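Local coordinates for protein probable threonyl-tRNA synthetase 1 (Aeropyrum pernix, PDB 3A32) that probably activates threonine with ATP and attaches it to its cognate tRNA, as a zinc-dependent class II aminoacyl-tRNA synthetase without an editing domain of its own, at residues A405-V417 and R427-V439. Numbering follows the deposited sequence.
Sequences AKEVREKVLDVRV and RLAIAYGDAADAV. With SO4 (sulfate ion), chain D.
L413 and V415 face I430 and L428 across the antiparallel hairpin that ends the sheet of the anticodon-binding domain. Backbone bonds tie both pairs, L413 N reaching I430 O at 2.7 Å. The branched aliphatic side chains suit this face, which helix 435-457 covers: V415 CG2 lies 3.7 Å from I430 CG1, and L413 sends CD1 to A438 CB, where a small methyl suits the close approach of the helix. L413 also lays CG and CD2 against Y432, its CG set between the backbone N and the carbonyl carbon (chi1 69°), which carries the ring to helix 405-410. There Y432 OH lies 3.0 Å from E407 O, while K411 CB covers one ring face near the rim.

On the face of V412, D414 and R416 the contact opens toward solvent: A429, A431 and R427 are exposed, though D414 is buried and firmly held. D414 receives R416 side-on, NE to OD1 at 2.8 Å and NH2 to OD2, and stacks over the guanidinium of R427, planes 16° apart, a contact of charge alone. The extended R427 turns its edge to a sulfate, probably from the crystallisation liquor, NH1 to O3 at 2.8 Å, which K406 NZ also holds. An asparagine here in place of D414 would probably cost R416 one of its two acceptors and leave both arginines, R416 NH2 and R427 NH1 4.0 Å apart, without the charge they share. Apolar packing fixes the hairpin on its helix, whereas R427, with K406 from helix 405-410, offers positive charge that can hold an anion.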
loop_
_atom_site.group_PDB
_atom_site.type_symbol
_atom_site.label_atom_id
_atom_site.label_comp_id
_atom_site.label_asym_id
_atom_site.label_seq_id
_atom_site.Cartn_x
_atom_site.Cartn_y
_atom_site.Cartn_z
ATOM N N ALA A 405 1.024 -40.837 -8.758
ATOM C CA ALA A 405 0.362 -42.102 -8.407
ATOM C C ALA A 405 0.730 -42.561 -6.996
ATOM O O ALA A 405 -0.110 -43.015 -6.254
ATOM C CB ALA A 405 0.781 -43.178 -9.434
ATOM N N LYS A 406 2.011 -42.484 -6.658
ATOM C CA LYS A 406 2.551 -42.880 -5.365
ATOM C C LYS A 406 1.941 -42.042 -4.236
ATOM O O LYS A 406 1.587 -42.560 -3.188
ATOM C CB LYS A 406 4.082 -42.686 -5.393
ATOM C CG LYS A 406 4.792 -43.294 -4.177
ATOM C CD LYS A 406 6.364 -43.259 -4.271
ATOM C CE LYS A 406 6.923 -43.677 -5.672
ATOM N NZ LYS A 406 8.144 -44.641 -5.648
ATOM N N GLU A 407 1.860 -40.726 -4.439
ATOM C CA GLU A 407 1.278 -39.803 -3.459
ATOM C C GLU A 407 -0.190 -40.094 -3.218
ATOM O O GLU A 407 -0.659 -40.091 -2.094
ATOM C CB GLU A 407 1.423 -38.323 -3.913
ATOM C CG GLU A 407 2.855 -37.782 -3.851
ATOM C CD GLU A 407 3.781 -38.458 -4.840
ATOM O OE1 GLU A 407 3.371 -38.752 -5.993
ATOM O OE2 GLU A 407 4.914 -38.722 -4.455
ATOM N N VAL A 408 -0.920 -40.292 -4.290
ATOM C CA VAL A 408 -2.302 -40.708 -4.162
ATOM C C VAL A 408 -2.453 -42.098 -3.412
ATOM O O VAL A 408 -3.273 -42.238 -2.500
ATOM C CB VAL A 408 -2.911 -40.767 -5.547
ATOM C CG1 VAL A 408 -4.172 -41.552 -5.532
ATOM C CG2 VAL A 408 -3.118 -39.317 -6.115
ATOM N N ARG A 409 -1.673 -43.109 -3.788
ATOM C CA ARG A 409 -1.864 -44.444 -3.215
ATOM C C ARG A 409 -1.377 -44.542 -1.783
ATOM O O ARG A 409 -1.959 -45.269 -0.955
ATOM C CB ARG A 409 -1.144 -45.470 -4.068
ATOM C CG ARG A 409 -1.801 -45.751 -5.385
ATOM C CD ARG A 409 -0.760 -46.264 -6.384
ATOM N NE ARG A 409 -1.458 -46.585 -7.629
ATOM C CZ ARG A 409 -0.867 -46.967 -8.766
ATOM N NH1 ARG A 409 0.455 -47.104 -8.834
ATOM N NH2 ARG A 409 -1.620 -47.226 -9.832
ATOM N N GLU A 410 -0.309 -43.806 -1.471
ATOM C CA GLU A 410 0.272 -43.865 -0.116
ATOM C C GLU A 410 -0.279 -42.815 0.797
ATOM O O GLU A 410 -0.033 -42.864 2.015
ATOM C CB GLU A 410 1.780 -43.720 -0.174
ATOM C CG GLU A 410 2.365 -44.865 -0.923
ATOM C CD GLU A 410 3.844 -44.769 -1.105
ATOM O OE1 GLU A 410 4.466 -43.807 -0.571
ATOM O OE2 GLU A 410 4.366 -45.670 -1.806
ATOM N N LYS A 411 -0.971 -41.827 0.221
ATOM C CA LYS A 411 -1.606 -40.754 1.028
ATOM C C LYS A 411 -0.577 -39.921 1.751
ATOM O O LYS A 411 -0.757 -39.546 2.908
ATOM C CB LYS A 411 -2.668 -41.301 2.005
ATOM C CG LYS A 411 -3.886 -41.932 1.293
ATOM C CD LYS A 411 -5.041 -40.966 0.960
ATOM C CE LYS A 411 -6.029 -41.619 -0.033
ATOM N NZ LYS A 411 -6.658 -42.967 0.437
ATOM N N VAL A 412 0.504 -39.626 1.049
ATOM C CA VAL A 412 1.592 -38.813 1.580
ATOM C C VAL A 412 2.035 -37.903 0.443
ATOM O O VAL A 412 2.374 -38.401 -0.665
ATOM C CB VAL A 412 2.792 -39.694 2.066
ATOM C CG1 VAL A 412 3.985 -38.811 2.525
ATOM C CG2 VAL A 412 2.324 -40.607 3.205
ATOM N N LEU A 413 1.988 -36.580 0.665
ATOM C CA LEU A 413 2.429 -35.651 -0.383
ATOM C C LEU A 413 3.944 -35.538 -0.363
ATOM O O LEU A 413 4.532 -35.677 0.682
ATOM C CB LEU A 413 1.818 -34.274 -0.176
ATOM C CG LEU A 413 0.285 -34.192 -0.234
ATOM C CD1 LEU A 413 -0.152 -32.840 0.289
ATOM C CD2 LEU A 413 -0.272 -34.471 -1.662
ATOM N N ASP A 414 4.551 -35.297 -1.506
ATOM C CA ASP A 414 5.986 -35.014 -1.620
ATOM C C ASP A 414 6.139 -33.489 -1.778
ATOM O O ASP A 414 5.830 -32.917 -2.844
ATOM C CB ASP A 414 6.571 -35.767 -2.816
ATOM C CG ASP A 414 7.989 -35.380 -3.141
ATOM O OD1 ASP A 414 8.555 -34.465 -2.544
ATOM O OD2 ASP A 414 8.576 -36.019 -4.041
ATOM N N VAL A 415 6.595 -32.844 -0.698
ATOM C CA VAL A 415 6.544 -31.403 -0.577
ATOM C C VAL A 415 7.954 -30.885 -0.342
ATOM O O VAL A 415 8.614 -31.297 0.611
ATOM C CB VAL A 415 5.616 -30.963 0.585
ATOM C CG1 VAL A 415 5.637 -29.457 0.799
ATOM C CG2 VAL A 415 4.219 -31.407 0.340
ATOM N N ARG A 416 8.392 -29.978 -1.212
ATOM C CA ARG A 416 9.762 -29.507 -1.271
ATOM C C ARG A 416 9.818 -27.995 -1.097
ATOM O O ARG A 416 9.518 -27.207 -1.998
ATOM C CB ARG A 416 10.426 -29.952 -2.585
ATOM C CG ARG A 416 10.046 -31.393 -2.890
ATOM C CD ARG A 416 11.038 -32.052 -3.743
ATOM N NE ARG A 416 10.745 -33.467 -3.906
ATOM C CZ ARG A 416 11.447 -34.270 -4.694
ATOM N NH1 ARG A 416 12.484 -33.795 -5.392
ATOM N NH2 ARG A 416 11.133 -35.553 -4.754
ATOM N N VAL A 417 10.211 -27.620 0.102
ATOM C CA VAL A 417 10.400 -26.241 0.512
ATOM C C VAL A 417 11.835 -25.846 0.126
ATOM O O VAL A 417 12.748 -26.659 0.138
ATOM C CB VAL A 417 10.113 -26.160 2.052
ATOM C CG1 VAL A 417 10.401 -24.759 2.604
ATOM C CG2 VAL A 417 8.639 -26.560 2.370
ATOM N N ARG A 427 12.959 -31.884 1.177
ATOM C CA ARG A 427 11.788 -32.742 1.084
ATOM C C ARG A 427 11.100 -32.968 2.385
ATOM O O ARG A 427 11.730 -33.269 3.400
ATOM C CB ARG A 427 12.178 -34.090 0.456
ATOM C CG ARG A 427 11.015 -34.901 -0.002
ATOM C CD ARG A 427 11.413 -36.046 -0.873
ATOM N NE ARG A 427 10.337 -37.028 -0.821
ATOM C CZ ARG A 427 10.326 -38.205 -1.450
ATOM N NH1 ARG A 427 11.350 -38.609 -2.184
ATOM N NH2 ARG A 427 9.288 -39.005 -1.297
ATOM N N LEU A 428 9.777 -32.813 2.375
ATOM C CA LEU A 428 8.946 -33.151 3.540
ATOM C C LEU A 428 7.941 -34.168 3.086
ATOM O O LEU A 428 7.542 -34.184 1.934
ATOM C CB LEU A 428 8.168 -31.948 4.101
ATOM C CG LEU A 428 8.839 -30.597 4.294
ATOM C CD1 LEU A 428 7.755 -29.560 4.593
ATOM C CD2 LEU A 428 9.907 -30.621 5.395
ATOM N N ALA A 429 7.514 -35.005 4.007
ATOM C CA ALA A 429 6.496 -36.029 3.727
ATOM C C ALA A 429 5.241 -35.604 4.489
ATOM O O ALA A 429 5.213 -35.637 5.711
ATOM C CB ALA A 429 6.970 -37.369 4.205
ATOM N N ILE A 430 4.233 -35.144 3.759
ATOM C CA ILE A 430 3.020 -34.606 4.352
ATOM C C ILE A 430 1.846 -35.587 4.185
ATOM O O ILE A 430 1.285 -35.717 3.085
ATOM C CB ILE A 430 2.634 -33.185 3.765
ATOM C CG1 ILE A 430 3.730 -32.129 3.986
ATOM C CG2 ILE A 430 1.385 -32.696 4.424
ATOM C CD1 ILE A 430 4.193 -31.950 5.386
ATOM N N ALA A 431 1.474 -36.268 5.270
ATOM C CA ALA A 431 0.376 -37.249 5.218
ATOM C C ALA A 431 -0.945 -36.493 5.091
ATOM O O ALA A 431 -1.075 -35.354 5.554
ATOM C CB ALA A 431 0.373 -38.188 6.467
ATOM N N TYR A 432 -1.919 -37.110 4.440
ATOM C CA TYR A 432 -3.255 -36.520 4.363
ATOM C C TYR A 432 -4.276 -37.646 4.315
ATOM O O TYR A 432 -3.924 -38.788 3.967
ATOM C CB TYR A 432 -3.383 -35.601 3.116
ATOM C CG TYR A 432 -3.370 -36.359 1.797
ATOM C CD1 TYR A 432 -4.550 -36.676 1.129
ATOM C CD2 TYR A 432 -2.166 -36.796 1.240
ATOM C CE1 TYR A 432 -4.521 -37.394 -0.091
ATOM C CE2 TYR A 432 -2.121 -37.491 0.075
ATOM C CZ TYR A 432 -3.287 -37.793 -0.589
ATOM O OH TYR A 432 -3.183 -38.503 -1.746
ATOM N N GLY A 433 -5.532 -37.320 4.627
ATOM C CA GLY A 433 -6.665 -38.243 4.532
ATOM C C GLY A 433 -7.456 -37.931 3.276
ATOM O O GLY A 433 -7.806 -38.822 2.535
ATOM N N ASP A 434 -7.716 -36.655 3.007
ATOM C CA ASP A 434 -8.320 -36.249 1.744
ATOM C C ASP A 434 -7.847 -34.837 1.367
ATOM O O ASP A 434 -6.992 -34.267 2.060
ATOM C CB ASP A 434 -9.844 -36.312 1.831
ATOM C CG ASP A 434 -10.416 -35.369 2.893
ATOM O OD1 ASP A 434 -9.736 -34.448 3.422
ATOM O OD2 ASP A 434 -11.598 -35.539 3.186
ATOM N N ALA A 435 -8.427 -34.271 0.301
ATOM C CA ALA A 435 -7.999 -32.963 -0.225
ATOM C C ALA A 435 -7.976 -31.865 0.831
ATOM O O ALA A 435 -7.005 -31.151 0.953
ATOM C CB ALA A 435 -8.880 -32.542 -1.427
ATOM N N ALA A 436 -9.058 -31.743 1.575
ATOM C CA ALA A 436 -9.224 -30.731 2.614
ATOM C C ALA A 436 -8.179 -30.821 3.696
ATOM O O ALA A 436 -7.677 -29.807 4.173
ATOM C CB ALA A 436 -10.620 -30.878 3.247
ATOM N N ASP A 437 -7.901 -32.046 4.120
ATOM C CA ASP A 437 -6.905 -32.324 5.113
ATOM C C ASP A 437 -5.488 -32.005 4.586
ATOM O O ASP A 437 -4.645 -31.460 5.323
ATOM C CB ASP A 437 -7.012 -33.791 5.529
ATOM C CG ASP A 437 -6.239 -34.079 6.777
ATOM O OD1 ASP A 437 -6.549 -33.433 7.832
ATOM O OD2 ASP A 437 -5.307 -34.919 6.697
ATOM N N ALA A 438 -5.226 -32.356 3.328
ATOM C CA ALA A 438 -4.004 -31.949 2.648
ATOM C C ALA A 438 -3.854 -30.421 2.630
ATOM O O ALA A 438 -2.774 -29.915 2.926
ATOM C CB ALA A 438 -3.908 -32.556 1.185
ATOM N N VAL A 439 -4.918 -29.695 2.280
ATOM C CA VAL A 439 -4.860 -28.220 2.250
ATOM C C VAL A 439 -4.521 -27.685 3.648
ATOM O O VAL A 439 -3.691 -26.779 3.792
ATOM C CB VAL A 439 -6.169 -27.576 1.672
ATOM C CG1 VAL A 439 -6.247 -26.023 1.952
ATOM C CG2 VAL A 439 -6.318 -27.912 0.170
HETATM S S SO4 D . 9.939 -41.951 -3.202
HETATM O O1 SO4 D . 9.929 -43.003 -4.213
HETATM O O2 SO4 D . 10.089 -42.601 -1.891
HETATM O O3 SO4 D . 11.042 -41.040 -3.491
HETATM O O4 SO4 D . 8.725 -41.144 -3.336
#